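Local coordinates for intracellular protein transport protein USO1 (Saccharomyces cerevisiae S288c, PDB 6LSU), which is needed for protein transport from the endoplasmic reticulum to the Golgi complex, acting as a homodimeric tether with a globular head and a long coiled-coil tail, at residues I409-Y414 with F421-A426; D684-P689 with P697-S702; E501-Y506 with F518-I523. All coordinates share one frame; numbering follows the deposited sequence.

Contact 1 (I409-Y414 with F421-A426)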
ATOM      1  N   ILE A 409       1.316  20.530  -3.073  1.00 53.38           N
ATOM      2  CA  ILE A 409       0.872  21.119  -4.363  1.00 54.80           C
ATOM      3  C   ILE A 409       2.096  21.314  -5.232  1.00 54.31           C
ATOM      4  O   ILE A 409       2.064  20.974  -6.397  1.00 51.83           O
ATOM      5  CB  ILE A 409       0.113  22.420  -4.112  1.00 55.96           C
ATOM      6  CG1 ILE A 409      -1.220  22.094  -3.418  1.00 57.96           C
ATOM      7  CG2 ILE A 409      -0.092  23.126  -5.441  1.00 59.75           C
ATOM      8  CD1 ILE A 409      -2.021  23.308  -2.977  1.00 57.20           C
ATOM      9  N   ASN A 410       3.182  21.734  -4.612  1.00 52.51           N
ATOM     10  CA  ASN A 410       4.417  21.960  -5.356  1.00 52.17           C
ATOM     11  C   ASN A 410       4.919  20.615  -5.878  1.00 53.39           C
ATOM     12  O   ASN A 410       5.327  20.540  -7.043  1.00 62.89           O
ATOM     13  CB  ASN A 410       5.401  22.663  -4.438  1.00 61.91           C
ATOM     14  CG  ASN A 410       6.708  22.788  -5.152  1.00 56.24           C
ATOM     15  OD1 ASN A 410       7.536  21.889  -5.060  1.00 61.15           O
ATOM     16  ND2 ASN A 410       6.779  23.833  -5.944  1.00 57.76           N
ATOM     17  N   TRP A 411       4.945  19.598  -5.044  1.00 53.09           N
ATOM     18  CA  TRP A 411       5.540  18.293  -5.411  1.00 57.05           C
ATOM     19  C   TRP A 411       4.668  17.668  -6.473  1.00 53.82           C
ATOM     20  O   TRP A 411       5.230  17.248  -7.521  1.00 52.87           O
ATOM     21  CB  TRP A 411       5.674  17.363  -4.210  1.00 60.78           C
ATOM     22  CG  TRP A 411       6.918  17.624  -3.438  1.00 54.84           C
ATOM     23  CD1 TRP A 411       7.660  18.758  -3.433  1.00 56.96           C
ATOM     24  CD2 TRP A 411       7.544  16.731  -2.513  1.00 57.22           C
ATOM     25  NE1 TRP A 411       8.715  18.635  -2.567  1.00 55.77           N
ATOM     26  CE2 TRP A 411       8.684  17.385  -2.021  1.00 53.88           C
ATOM     27  CE3 TRP A 411       7.267  15.437  -2.089  1.00 61.02           C
ATOM     28  CZ2 TRP A 411       9.514  16.808  -1.083  1.00 59.28           C
ATOM     29  CZ3 TRP A 411       8.111  14.853  -1.182  1.00 62.08           C
ATOM     30  CH2 TRP A 411       9.217  15.531  -0.685  1.00 60.90           C
ATOM     31  N   MET A 412       3.356  17.697  -6.217  1.00 51.07           N
ATOM     32  CA  MET A 412       2.346  17.174  -7.156  1.00 53.41           C
ATOM     33  C   MET A 412       2.601  17.754  -8.562  1.00 57.37           C
ATOM     34  O   MET A 412       2.551  16.940  -9.549  1.00 59.85           O
ATOM     35  CB  MET A 412       0.920  17.508  -6.696  1.00 46.51           C
ATOM     36  CG  MET A 412      -0.062  16.676  -7.437  1.00 48.09           C
ATOM     37  SD  MET A 412      -1.750  17.025  -6.994  1.00 52.78           S
ATOM     38  CE  MET A 412      -1.692  18.799  -7.092  1.00 59.77           C
ATOM     39  N   LEU A 413       2.792  19.081  -8.666  1.00 54.85           N
ATOM     40  CA  LEU A 413       2.738  19.838  -9.959  1.00 57.78           C
ATOM     41  C   LEU A 413       4.110  19.844 -10.630  1.00 57.45           C
ATOM     42  O   LEU A 413       4.150  19.456 -11.812  1.00 64.58           O
ATOM     43  CB  LEU A 413       2.325  21.298  -9.728  1.00 59.04           C
ATOM     44  CG  LEU A 413       0.903  21.513  -9.245  1.00 55.32           C
ATOM     45  CD1 LEU A 413       0.606  22.976  -9.057  1.00 55.23           C
ATOM     46  CD2 LEU A 413      -0.082  20.899 -10.212  1.00 61.27           C
ATOM     47  N   TYR A 414       5.164  20.274  -9.903  1.00 55.55           N
ATOM     48  CA  TYR A 414       6.474  20.633 -10.485  1.00 62.23           C
ATOM     49  C   TYR A 414       7.598  19.667 -10.094  1.00 65.44           C
ATOM     50  O   TYR A 414       8.787  20.019 -10.368  1.00 74.91           O
ATOM     51  CB  TYR A 414       6.892  22.056 -10.082  1.00 65.49           C
ATOM     52  CG  TYR A 414       5.851  23.108 -10.346  1.00 70.42           C
ATOM     53  CD1 TYR A 414       5.604  23.604 -11.620  1.00 63.53           C
ATOM     54  CD2 TYR A 414       5.084  23.594  -9.289  1.00 74.40           C
ATOM     55  CE1 TYR A 414       4.596  24.542 -11.843  1.00 63.86           C
ATOM     56  CE2 TYR A 414       4.084  24.532  -9.498  1.00 76.99           C
ATOM     57  CZ  TYR A 414       3.829  24.997 -10.782  1.00 72.10           C
ATOM     58  OH  TYR A 414       2.814  25.891 -10.967  1.00 75.63           O
ATOM     59  N   PHE A 421       6.706   9.315  -9.979  1.00 46.52           N
ATOM     60  CA  PHE A 421       5.284   9.519 -10.285  1.00 48.51           C
ATOM     61  C   PHE A 421       4.482   9.108  -9.062  1.00 49.29           C
ATOM     62  O   PHE A 421       3.604   9.882  -8.711  1.00 54.70           O
ATOM     63  CB  PHE A 421       4.894   8.760 -11.553  1.00 45.98           C
ATOM     64  CG  PHE A 421       3.460   8.927 -11.977  1.00 41.74           C
ATOM     65  CD1 PHE A 421       2.994  10.160 -12.425  1.00 46.37           C
ATOM     66  CD2 PHE A 421       2.561   7.888 -11.842  1.00 44.27           C
ATOM     67  CE1 PHE A 421       1.665  10.332 -12.799  1.00 46.61           C
ATOM     68  CE2 PHE A 421       1.233   8.046 -12.200  1.00 48.28           C
ATOM     69  CZ  PHE A 421       0.797   9.248 -12.730  1.00 51.72           C
ATOM     70  N   ASP A 422       4.812   7.982  -8.441  1.00 55.40           N
ATOM     71  CA  ASP A 422       4.145   7.417  -7.233  1.00 57.18           C
ATOM     72  C   ASP A 422       4.049   8.471  -6.113  1.00 52.59           C
ATOM     73  O   ASP A 422       2.941   8.650  -5.604  1.00 51.19           O
ATOM     74  CB  ASP A 422       4.819   6.113  -6.806  1.00 59.31           C
ATOM     75  CG  ASP A 422       4.370   4.916  -7.640  1.00 66.56           C
ATOM     76  OD1 ASP A 422       3.535   5.096  -8.585  1.00 77.03           O
ATOM     77  OD2 ASP A 422       4.831   3.808  -7.328  1.00 70.12           O
ATOM     78  N   THR A 423       5.153   9.167  -5.791  1.00 49.74           N
ATOM     79  CA  THR A 423       5.158  10.279  -4.806  1.00 46.99           C
ATOM     80  C   THR A 423       4.122  11.307  -5.245  1.00 51.41           C
ATOM     81  O   THR A 423       3.215  11.640  -4.476  1.00 59.62           O
ATOM     82  CB  THR A 423       6.555  10.879  -4.630  1.00 50.26           C
ATOM     83  OG1 THR A 423       7.413  10.003  -3.906  1.00 47.90           O
ATOM     84  CG2 THR A 423       6.584  12.193  -3.882  1.00 48.39           C
ATOM     85  N   ARG A 424       4.201  11.784  -6.475  1.00 59.67           N
ATOM     86  CA  ARG A 424       3.236  12.773  -7.036  1.00 50.95           C
ATOM     87  C   ARG A 424       1.802  12.278  -6.897  1.00 47.41           C
ATOM     88  O   ARG A 424       0.897  13.077  -6.608  1.00 52.39           O
ATOM     89  CB  ARG A 424       3.593  13.073  -8.491  1.00 54.97           C
ATOM     90  CG  ARG A 424       4.924  13.809  -8.609  1.00 59.37           C
ATOM     91  CD  ARG A 424       5.331  14.061 -10.027  1.00 57.16           C
ATOM     92  NE  ARG A 424       4.504  15.136 -10.532  1.00 67.43           N
ATOM     93  CZ  ARG A 424       4.303  15.429 -11.817  1.00 62.18           C
ATOM     94  NH1 ARG A 424       4.890  14.724 -12.769  1.00 59.89           N
ATOM     95  NH2 ARG A 424       3.549  16.461 -12.134  1.00 60.02           N
ATOM     96  N   VAL A 425       1.505  11.016  -7.075  1.00 48.09           N
ATOM     97  CA  VAL A 425       0.052  10.655  -6.961  1.00 51.79           C
ATOM     98  C   VAL A 425      -0.301  10.493  -5.477  1.00 51.78           C
ATOM     99  O   VAL A 425      -1.350  10.954  -5.093  1.00 49.34           O
ATOM    100  CB  VAL A 425      -0.370   9.476  -7.846  1.00 50.91           C
ATOM    101  CG1 VAL A 425       0.768   8.979  -8.694  1.00 54.58           C
ATOM    102  CG2 VAL A 425      -1.079   8.383  -7.117  1.00 48.64           C
ATOM    103  N   ALA A 426       0.623  10.042  -4.646  1.00 50.92           N
ATOM    104  CA  ALA A 426       0.468  10.009  -3.182  1.00 49.43           C
ATOM    105  C   ALA A 426       0.160  11.436  -2.677  1.00 53.52           C
ATOM    106  O   ALA A 426      -0.787  11.593  -1.803  1.00 46.16           O
ATOM    107  CB  ALA A 426       1.730   9.426  -2.578  1.00 47.44           C
TER
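The methyl group of T423 meets the indole of W411, with CG2 lying 3.8 Å from W411 CE3. The pair belongs to a helical hairpin in ARM 7: helix 404-414 and helix 421-435 follow each other along the chain and are joined by a short loop. Here the two axes come within 8.3 Å, with 133° between their directions. T423 starts out toward helix 404-414, and CG2, anti to the backbone N, is carried against the indole. The two side chains run at a slant. W411 is also flanked by F346, edge-to-face, and by H419.

R424 comes next and carries the polar part of the contact. Its CG lies 3.6 Å from W411 O. A bend at chi3 (75°) then swings the guanidinium to the C-terminal end of helix 404-414. There NE and NH2, on one side of the guanidinium, both donate to M412 O at 2.8 Å, and this oxygen lies nearly in the guanidinium plane. NE stands above the carbonyl plane, whereas NH2 is only slightly tilted from it. The bond from NE is moderately bent, 145° at the hydrogen, and the one from NH2 is similarly bent. The positive charge facing these end carbonyls probably suits the helix dipole. A leucine here would probably leave M412 O without both arginine donors and weaken the tie between the hairpin arms. L413 O accepts from N513 ND2 instead. The methionine chain also touches the backbone of R424: M412 CG lies 3.8 Å from R424 O.

Contact 2 (D684-P689 with P697-S702); sequences DSILTP and PKVYFS
The two proline rings, P689 and P697, run alongside each other in the same sense. They touch at their rims, with P689 CG 3.5 Å from P697 CB and 4.1 Å from P697 CG. The ring of F421, from helix 421-435, is held between P697 CG on one face, close to the ring centre, and V425 CG1 on the other, toward the rim. P689 touches F421 as well. The aromatic rings of Y700 and F701 have partners outside the contact: Y675 and F676, each edge-to-face.

V699 supplies the rest of the contact. Its CG2 lies between two partners, 4.0 Å from I686 CG1 and 4.2 Å from P689 CB. The other methyl, CG1, lies 4.0 Å from I686 CD1. The isoleucine chain runs roughly perpendicular to the valine. I686 reaches across because its chain is extended, with CG1 anti to the backbone N (chi1 166°) and CD1 continuing outward.

Both segments belong to the long loop between helix 660-673 and helix 703-711, which folds back on itself here. No hydrogen bond links the two segments, so the contact is purely apolar. Just beyond P689, the backbones of E690 and K698 are hydrogen-bonded. K698 is the centre of an inverse gamma turn, with a weak bond from V699 N to P697 O. V699 also packs on F515 and F518 of helix 514-528. At the far end S702 is the N-cap of helix 703-711, its OG bonded to Y704 N.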
ATOM      1  N   ASP A 684      -8.344   3.431  -7.227  1.00157.26           N
ATOM      2  CA  ASP A 684      -7.025   3.736  -6.595  1.00151.00           C
ATOM      3  C   ASP A 684      -5.908   2.799  -7.096  1.00133.22           C
ATOM      4  O   ASP A 684      -4.939   2.597  -6.345  1.00126.29           O
ATOM      5  CB  ASP A 684      -7.147   3.721  -5.063  1.00153.27           C
ATOM      6  CG  ASP A 684      -7.740   4.995  -4.468  1.00157.48           C
ATOM      7  OD1 ASP A 684      -7.318   6.103  -4.894  1.00155.61           O
ATOM      8  OD2 ASP A 684      -8.614   4.876  -3.576  1.00156.38           O
ATOM      9  N   SER A 685      -5.962   2.323  -8.342  1.00127.57           N
ATOM     10  CA  SER A 685      -4.858   1.541  -8.967  1.00123.85           C
ATOM     11  C   SER A 685      -4.205   2.355 -10.096  1.00121.10           C
ATOM     12  O   SER A 685      -3.964   1.789 -11.192  1.00112.31           O
ATOM     13  CB  SER A 685      -5.339   0.193  -9.438  1.00134.81           C
ATOM     14  OG  SER A 685      -6.352  -0.321  -8.579  1.00141.14           O
ATOM     15  N   ILE A 686      -3.933   3.638  -9.823  1.00110.32           N
ATOM     16  CA  ILE A 686      -3.168   4.585 -10.698  1.00102.90           C
ATOM     17  C   ILE A 686      -1.739   4.715 -10.126  1.00101.38           C
ATOM     18  O   ILE A 686      -0.871   5.362 -10.755  1.00 93.46           O
ATOM     19  CB  ILE A 686      -3.919   5.934 -10.830  1.00101.05           C
ATOM     20  CG1 ILE A 686      -3.035   7.036 -11.422  1.00 95.75           C
ATOM     21  CG2 ILE A 686      -4.543   6.348  -9.496  1.00104.94           C
ATOM     22  CD1 ILE A 686      -3.538   8.441 -11.196  1.00 95.04           C
ATOM     23  N   LEU A 687      -1.479   4.098  -8.969  1.00 97.57           N
ATOM     24  CA  LEU A 687      -0.111   3.943  -8.420  1.00 98.91           C
ATOM     25  C   LEU A 687       0.598   2.847  -9.203  1.00102.36           C
ATOM     26  O   LEU A 687      -0.105   1.889  -9.631  1.00106.24           O
ATOM     27  CB  LEU A 687      -0.211   3.558  -6.944  1.00100.50           C
ATOM     28  CG  LEU A 687      -0.534   4.702  -5.992  1.00 97.57           C
ATOM     29  CD1 LEU A 687      -1.442   4.210  -4.880  1.00103.02           C
ATOM     30  CD2 LEU A 687       0.739   5.336  -5.441  1.00 89.74           C
ATOM     31  N   THR A 688       1.917   2.980  -9.379  1.00108.73           N
ATOM     32  CA  THR A 688       2.797   1.976 -10.043  1.00120.03           C
ATOM     33  C   THR A 688       2.084   1.488 -11.302  1.00108.84           C
ATOM     34  O   THR A 688       1.715   0.321 -11.414  1.00126.52           O
ATOM     35  CB  THR A 688       3.192   0.866  -9.051  1.00121.31           C
ATOM     36  OG1 THR A 688       3.538   1.479  -7.806  1.00117.92           O
ATOM     37  CG2 THR A 688       4.369   0.031  -9.506  1.00115.95           C
ATOM     38  N   PRO A 689       1.836   2.401 -12.261  1.00105.19           N
ATOM     39  CA  PRO A 689       1.172   2.069 -13.529  1.00102.12           C
ATOM     40  C   PRO A 689       2.161   1.625 -14.618  1.00 99.04           C
ATOM     41  O   PRO A 689       3.368   1.840 -14.416  1.00 84.71           O
ATOM     42  CB  PRO A 689       0.615   3.442 -13.908  1.00 95.56           C
ATOM     43  CG  PRO A 689       1.758   4.364 -13.520  1.00 95.71           C
ATOM     44  CD  PRO A 689       2.225   3.821 -12.188  1.00 97.93           C
ATOM     45  N   PRO A 697       3.832   7.269 -17.494  1.00 70.95           N
ATOM     46  CA  PRO A 697       2.746   6.373 -17.118  1.00 74.72           C
ATOM     47  C   PRO A 697       1.626   6.392 -18.166  1.00 70.90           C
ATOM     48  O   PRO A 697       1.398   7.414 -18.727  1.00 65.46           O
ATOM     49  CB  PRO A 697       2.266   6.966 -15.798  1.00 76.28           C
ATOM     50  CG  PRO A 697       3.504   7.645 -15.260  1.00 75.11           C
ATOM     51  CD  PRO A 697       4.157   8.262 -16.473  1.00 69.47           C
ATOM     52  N   LYS A 698       0.942   5.260 -18.346  1.00 76.41           N
ATOM     53  CA  LYS A 698      -0.194   5.120 -19.292  1.00 77.27           C
ATOM     54  C   LYS A 698      -1.468   5.521 -18.557  1.00 74.74           C
ATOM     55  O   LYS A 698      -2.394   4.642 -18.360  1.00 64.06           O
ATOM     56  CB  LYS A 698      -0.248   3.707 -19.872  1.00 80.11           C
ATOM     57  CG  LYS A 698       0.947   3.345 -20.738  1.00 92.32           C
ATOM     58  CD  LYS A 698       0.804   1.998 -21.390  1.00106.72           C
ATOM     59  CE  LYS A 698       2.039   1.600 -22.166  1.00112.46           C
ATOM     60  NZ  LYS A 698       1.730   0.587 -23.205  1.00121.55           N
ATOM     61  N   VAL A 699      -1.502   6.806 -18.184  1.00 71.22           N
ATOM     62  CA  VAL A 699      -2.608   7.419 -17.398  1.00 72.57           C
ATOM     63  C   VAL A 699      -3.068   8.610 -18.228  1.00 65.20           C
ATOM     64  O   VAL A 699      -2.227   9.540 -18.444  1.00 58.42           O
ATOM     65  CB  VAL A 699      -2.155   7.821 -15.972  1.00 71.20           C
ATOM     66  CG1 VAL A 699      -3.198   8.633 -15.225  1.00 67.22           C
ATOM     67  CG2 VAL A 699      -1.781   6.593 -15.158  1.00 74.49           C
ATOM     68  N   TYR A 700      -4.347   8.649 -18.564  1.00 61.85           N
ATOM     69  CA  TYR A 700      -4.929   9.694 -19.451  1.00 72.28           C
ATOM     70  C   TYR A 700      -6.137  10.374 -18.790  1.00 67.24           C
ATOM     71  O   TYR A 700      -6.240  11.590 -18.847  1.00 77.32           O
ATOM     72  CB  TYR A 700      -5.257   9.005 -20.792  1.00 71.67           C
ATOM     73  CG  TYR A 700      -4.047   8.330 -21.400  1.00 64.08           C
ATOM     74  CD1 TYR A 700      -2.942   9.071 -21.782  1.00 66.41           C
ATOM     75  CD2 TYR A 700      -3.964   6.956 -21.506  1.00 64.33           C
ATOM     76  CE1 TYR A 700      -1.803   8.472 -22.280  1.00 65.76           C
ATOM     77  CE2 TYR A 700      -2.816   6.341 -22.004  1.00 66.77           C
ATOM     78  CZ  TYR A 700      -1.752   7.110 -22.419  1.00 65.94           C
ATOM     79  OH  TYR A 700      -0.625   6.539 -22.919  1.00 89.58           O
ATOM     80  N   PHE A 701      -7.023   9.585 -18.188  1.00 64.39           N
ATOM     81  CA  PHE A 701      -8.340  10.014 -17.677  1.00 65.16           C
ATOM     82  C   PHE A 701      -8.340  10.067 -16.144  1.00 61.74           C
ATOM     83  O   PHE A 701      -8.119   9.087 -15.502  1.00 64.11           O
ATOM     84  CB  PHE A 701      -9.425   9.067 -18.192  1.00 70.30           C
ATOM     85  CG  PHE A 701      -9.463   9.055 -19.695  1.00 74.24           C
ATOM     86  CD1 PHE A 701     -10.224   9.988 -20.381  1.00 81.78           C
ATOM     87  CD2 PHE A 701      -8.649   8.205 -20.417  1.00 74.47           C
ATOM     88  CE1 PHE A 701     -10.215  10.040 -21.768  1.00 79.03           C
ATOM     89  CE2 PHE A 701      -8.634   8.261 -21.797  1.00 81.73           C
ATOM     90  CZ  PHE A 701      -9.422   9.171 -22.474  1.00 81.43           C
ATOM     91  N   SER A 702      -8.631  11.231 -15.585  1.00 62.73           N
ATOM     92  CA  SER A 702      -9.099  11.395 -14.195  1.00 59.22           C
ATOM     93  C   SER A 702     -10.324  10.515 -13.965  1.00 61.34           C
ATOM     94  O   SER A 702     -11.241  10.490 -14.829  1.00 55.69           O
ATOM     95  CB  SER A 702      -9.434  12.784 -13.869  1.00 62.75           C
ATOM     96  OG  SER A 702     -10.303  12.793 -12.753  1.00 62.11           O
TER

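Contact 3 (E501-Y506 with F518-I523); sequences EVLLNY and FFTTDI
Two helices of the head pack here through a valine and a leucine set against two threonines: V502 and L503 of the short helix 499-504 meet T520 and T521 of helix 514-528. T520 does most of the touching. It points toward helix 499-504, and its two branches take one partner each. OG1 lies against V502, 3.5 Å from CG1 and 3.8 Å from CB. CG2, anti to the backbone N while OG1 stands beside it (chi1 -58°), lies 3.9 Å from L503 CB. The hydroxyl therefore rests on carbon at this contact. Its polar need is met within its own helix, since T520 OG1 is hydrogen-bonded to K516 O.

The first segment lies in ARM 8 of the armadillo-like array of helices that builds the globular head. Neighbouring helices close round the pair. V502 and T520 both pack on L413 of helix 404-414. L503 and T521 both pack on F585 of helix 577-590. The contact is thus buried between helices that come before and after it in the chain.

L503 and T521 make the lighter second touch. The leucine has CG anti to the backbone N (chi1 -178°), and the end of the chain comes nearer to helix 514-528 than its start. L503 CD1 then comes 4.1 Å from T521 CG2, the two side chains meeting at a slant. T521 OG1, like its neighbour's hydroxyl, is bonded inside the helix, with L517 O as partner.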
ATOM      1  N   GLU A 501      -2.520  29.148 -11.579  1.00 63.46           N
ATOM      2  CA  GLU A 501      -1.333  29.410 -12.396  1.00 73.97           C
ATOM      3  C   GLU A 501      -1.267  28.343 -13.490  1.00 74.56           C
ATOM      4  O   GLU A 501      -1.098  28.723 -14.624  1.00 81.06           O
ATOM      5  CB  GLU A 501      -0.082  29.434 -11.525  1.00 85.01           C
ATOM      6  CG  GLU A 501       0.917  30.491 -11.955  1.00100.24           C
ATOM      7  CD  GLU A 501       1.956  30.840 -10.899  1.00112.46           C
ATOM      8  OE1 GLU A 501       2.458  31.991 -10.927  1.00126.40           O
ATOM      9  OE2 GLU A 501       2.258  29.970 -10.047  1.00125.42           O
ATOM     10  N   VAL A 502      -1.409  27.053 -13.165  1.00 69.01           N
ATOM     11  CA  VAL A 502      -1.270  25.972 -14.177  1.00 64.37           C
ATOM     12  C   VAL A 502      -2.517  25.972 -15.070  1.00 62.58           C
ATOM     13  O   VAL A 502      -2.423  26.020 -16.309  1.00 69.64           O
ATOM     14  CB  VAL A 502      -1.051  24.609 -13.509  1.00 60.75           C
ATOM     15  CG1 VAL A 502      -1.208  23.463 -14.501  1.00 56.33           C
ATOM     16  CG2 VAL A 502       0.306  24.560 -12.824  1.00 61.69           C
ATOM     17  N   LEU A 503      -3.677  25.964 -14.458  1.00 59.22           N
ATOM     18  CA  LEU A 503      -4.945  25.763 -15.212  1.00 58.80           C
ATOM     19  C   LEU A 503      -5.199  26.900 -16.232  1.00 64.81           C
ATOM     20  O   LEU A 503      -5.879  26.619 -17.251  1.00 68.71           O
ATOM     21  CB  LEU A 503      -6.093  25.709 -14.222  1.00 51.45           C
ATOM     22  CG  LEU A 503      -7.444  25.462 -14.857  1.00 52.02           C
ATOM     23  CD1 LEU A 503      -7.529  24.034 -15.281  1.00 57.67           C
ATOM     24  CD2 LEU A 503      -8.602  25.787 -13.937  1.00 53.40           C
ATOM     25  N   LEU A 504      -4.745  28.133 -15.984  1.00 59.42           N
ATOM     26  CA  LEU A 504      -5.208  29.332 -16.735  1.00 61.75           C
ATOM     27  C   LEU A 504      -4.031  30.039 -17.426  1.00 56.63           C
ATOM     28  O   LEU A 504      -4.222  31.136 -17.955  1.00 63.60           O
ATOM     29  CB  LEU A 504      -5.952  30.302 -15.786  1.00 60.77           C
ATOM     30  CG  LEU A 504      -7.223  29.767 -15.111  1.00 59.41           C
ATOM     31  CD1 LEU A 504      -7.697  30.683 -13.991  1.00 56.16           C
ATOM     32  CD2 LEU A 504      -8.358  29.592 -16.115  1.00 64.63           C
ATOM     33  N   ASN A 505      -2.841  29.480 -17.372  1.00 63.46           N
ATOM     34  CA  ASN A 505      -1.645  30.047 -18.039  1.00 67.42           C
ATOM     35  C   ASN A 505      -1.157  29.039 -19.058  1.00 68.20           C
ATOM     36  O   ASN A 505      -1.577  27.857 -18.995  1.00 66.98           O
ATOM     37  CB  ASN A 505      -0.495  30.440 -17.121  1.00 69.99           C
ATOM     38  CG  ASN A 505      -0.815  31.669 -16.295  1.00 82.52           C
ATOM     39  OD1 ASN A 505      -1.970  32.101 -16.258  1.00 91.29           O
ATOM     40  ND2 ASN A 505       0.185  32.209 -15.594  1.00 91.46           N
ATOM     41  N   TYR A 506      -0.381  29.555 -20.009  1.00 70.66           N
ATOM     42  CA  TYR A 506       0.169  28.788 -21.132  1.00 70.53           C
ATOM     43  C   TYR A 506       1.589  28.434 -20.718  1.00 73.13           C
ATOM     44  O   TYR A 506       2.314  29.326 -20.226  1.00 76.56           O
ATOM     45  CB  TYR A 506       0.066  29.575 -22.440  1.00 69.70           C
ATOM     46  CG  TYR A 506       0.731  28.861 -23.585  1.00 74.13           C
ATOM     47  CD1 TYR A 506       0.157  27.718 -24.139  1.00 68.96           C
ATOM     48  CD2 TYR A 506       1.983  29.255 -24.036  1.00 69.34           C
ATOM     49  CE1 TYR A 506       0.803  27.024 -25.146  1.00 76.14           C
ATOM     50  CE2 TYR A 506       2.640  28.565 -25.042  1.00 70.51           C
ATOM     51  CZ  TYR A 506       2.046  27.451 -25.602  1.00 74.49           C
ATOM     52  OH  TYR A 506       2.679  26.780 -26.609  1.00 78.92           O
ATOM     53  N   PHE A 518      -2.583  17.279 -15.625  1.00 55.51           N
ATOM     54  CA  PHE A 518      -3.466  16.119 -15.314  1.00 52.25           C
ATOM     55  C   PHE A 518      -3.909  16.162 -13.841  1.00 52.24           C
ATOM     56  O   PHE A 518      -5.092  16.083 -13.531  1.00 56.02           O
ATOM     57  CB  PHE A 518      -2.763  14.820 -15.657  1.00 51.84           C
ATOM     58  CG  PHE A 518      -3.549  13.634 -15.151  1.00 56.64           C
ATOM     59  CD1 PHE A 518      -4.686  13.207 -15.810  1.00 58.15           C
ATOM     60  CD2 PHE A 518      -3.257  13.080 -13.910  1.00 55.60           C
ATOM     61  CE1 PHE A 518      -5.458  12.172 -15.272  1.00 66.72           C
ATOM     62  CE2 PHE A 518      -4.031  12.068 -13.380  1.00 52.57           C
ATOM     63  CZ  PHE A 518      -5.127  11.602 -14.062  1.00 57.45           C
ATOM     64  N   PHE A 519      -2.953  16.353 -12.937  1.00 54.45           N
ATOM     65  CA  PHE A 519      -3.186  16.571 -11.489  1.00 51.87           C
ATOM     66  C   PHE A 519      -4.092  17.772 -11.275  1.00 49.63           C
ATOM     67  O   PHE A 519      -5.174  17.571 -10.625  1.00 50.83           O
ATOM     68  CB  PHE A 519      -1.853  16.579 -10.748  1.00 51.67           C
ATOM     69  CG  PHE A 519      -1.240  15.207 -10.643  1.00 45.39           C
ATOM     70  CD1 PHE A 519      -2.016  14.109 -10.303  1.00 43.78           C
ATOM     71  CD2 PHE A 519       0.132  15.015 -10.846  1.00 48.90           C
ATOM     72  CE1 PHE A 519      -1.450  12.836 -10.240  1.00 48.62           C
ATOM     73  CE2 PHE A 519       0.714  13.750 -10.749  1.00 45.85           C
ATOM     74  CZ  PHE A 519      -0.085  12.665 -10.479  1.00 47.16           C
ATOM     75  N   THR A 520      -3.741  18.934 -11.821  1.00 54.99           N
ATOM     76  CA  THR A 520      -4.566  20.179 -11.716  1.00 51.77           C
ATOM     77  C   THR A 520      -6.009  19.876 -12.150  1.00 51.70           C
ATOM     78  O   THR A 520      -6.969  20.099 -11.387  1.00 57.26           O
ATOM     79  CB  THR A 520      -3.931  21.328 -12.502  1.00 50.55           C
ATOM     80  OG1 THR A 520      -2.610  21.527 -11.970  1.00 54.93           O
ATOM     81  CG2 THR A 520      -4.644  22.642 -12.300  1.00 54.51           C
ATOM     82  N   THR A 521      -6.230  19.338 -13.320  1.00 48.31           N
ATOM     83  CA  THR A 521      -7.629  19.131 -13.731  1.00 49.48           C
ATOM     84  C   THR A 521      -8.258  18.117 -12.765  1.00 49.04           C
ATOM     85  O   THR A 521      -9.420  18.222 -12.408  1.00 54.90           O
ATOM     86  CB  THR A 521      -7.694  18.767 -15.215  1.00 51.03           C
ATOM     87  OG1 THR A 521      -6.690  17.776 -15.496  1.00 46.39           O
ATOM     88  CG2 THR A 521      -7.461  19.992 -16.054  1.00 52.62           C
ATOM     89  N   ASP A 522      -7.517  17.098 -12.385  1.00 52.00           N
ATOM     90  CA  ASP A 522      -8.046  16.021 -11.508  1.00 47.80           C
ATOM     91  C   ASP A 522      -8.424  16.576 -10.121  1.00 48.21           C
ATOM     92  O   ASP A 522      -9.475  16.263  -9.604  1.00 47.89           O
ATOM     93  CB  ASP A 522      -7.034  14.897 -11.338  1.00 50.43           C
ATOM     94  CG  ASP A 522      -7.552  13.779 -10.432  1.00 51.58           C
ATOM     95  OD1 ASP A 522      -8.481  13.065 -10.871  1.00 56.51           O
ATOM     96  OD2 ASP A 522      -7.091  13.694  -9.266  1.00 51.48           O
ATOM     97  N   ILE A 523      -7.640  17.468  -9.555  1.00 51.48           N
ATOM     98  CA  ILE A 523      -8.054  18.141  -8.284  1.00 54.68           C
ATOM     99  C   ILE A 523      -9.309  18.983  -8.500  1.00 53.53           C
ATOM    100  O   ILE A 523     -10.231  18.800  -7.674  1.00 55.91           O
ATOM    101  CB  ILE A 523      -6.888  18.938  -7.666  1.00 57.02           C
ATOM    102  CG1 ILE A 523      -6.981  18.890  -6.154  1.00 58.00           C
ATOM    103  CG2 ILE A 523      -6.768  20.350  -8.171  1.00 59.14           C
ATOM    104  CD1 ILE A 523      -6.800  17.513  -5.675  1.00 66.34           C
TER

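How the contacts relate
The three contacts lie close together in the second half of the globular head sequence. The centre of contact 1 is about 13 Å from those of contacts 2 and 3, which are about 17 Å apart. Along the chain the order is contact 1, contact 3, contact 2. Helix 514-528 links them: F519 packs on M412 and R424 of contact 1, and D522 OD1 is 2.6 Å from S702 OG of contact 2, a probable hydrogen bond. T688 OG1 likewise reaches D422 OD2 at 2.7 Å. The late loop of contact 2 thus folds back over earlier helices, joining distant parts of the sequence into one compact region.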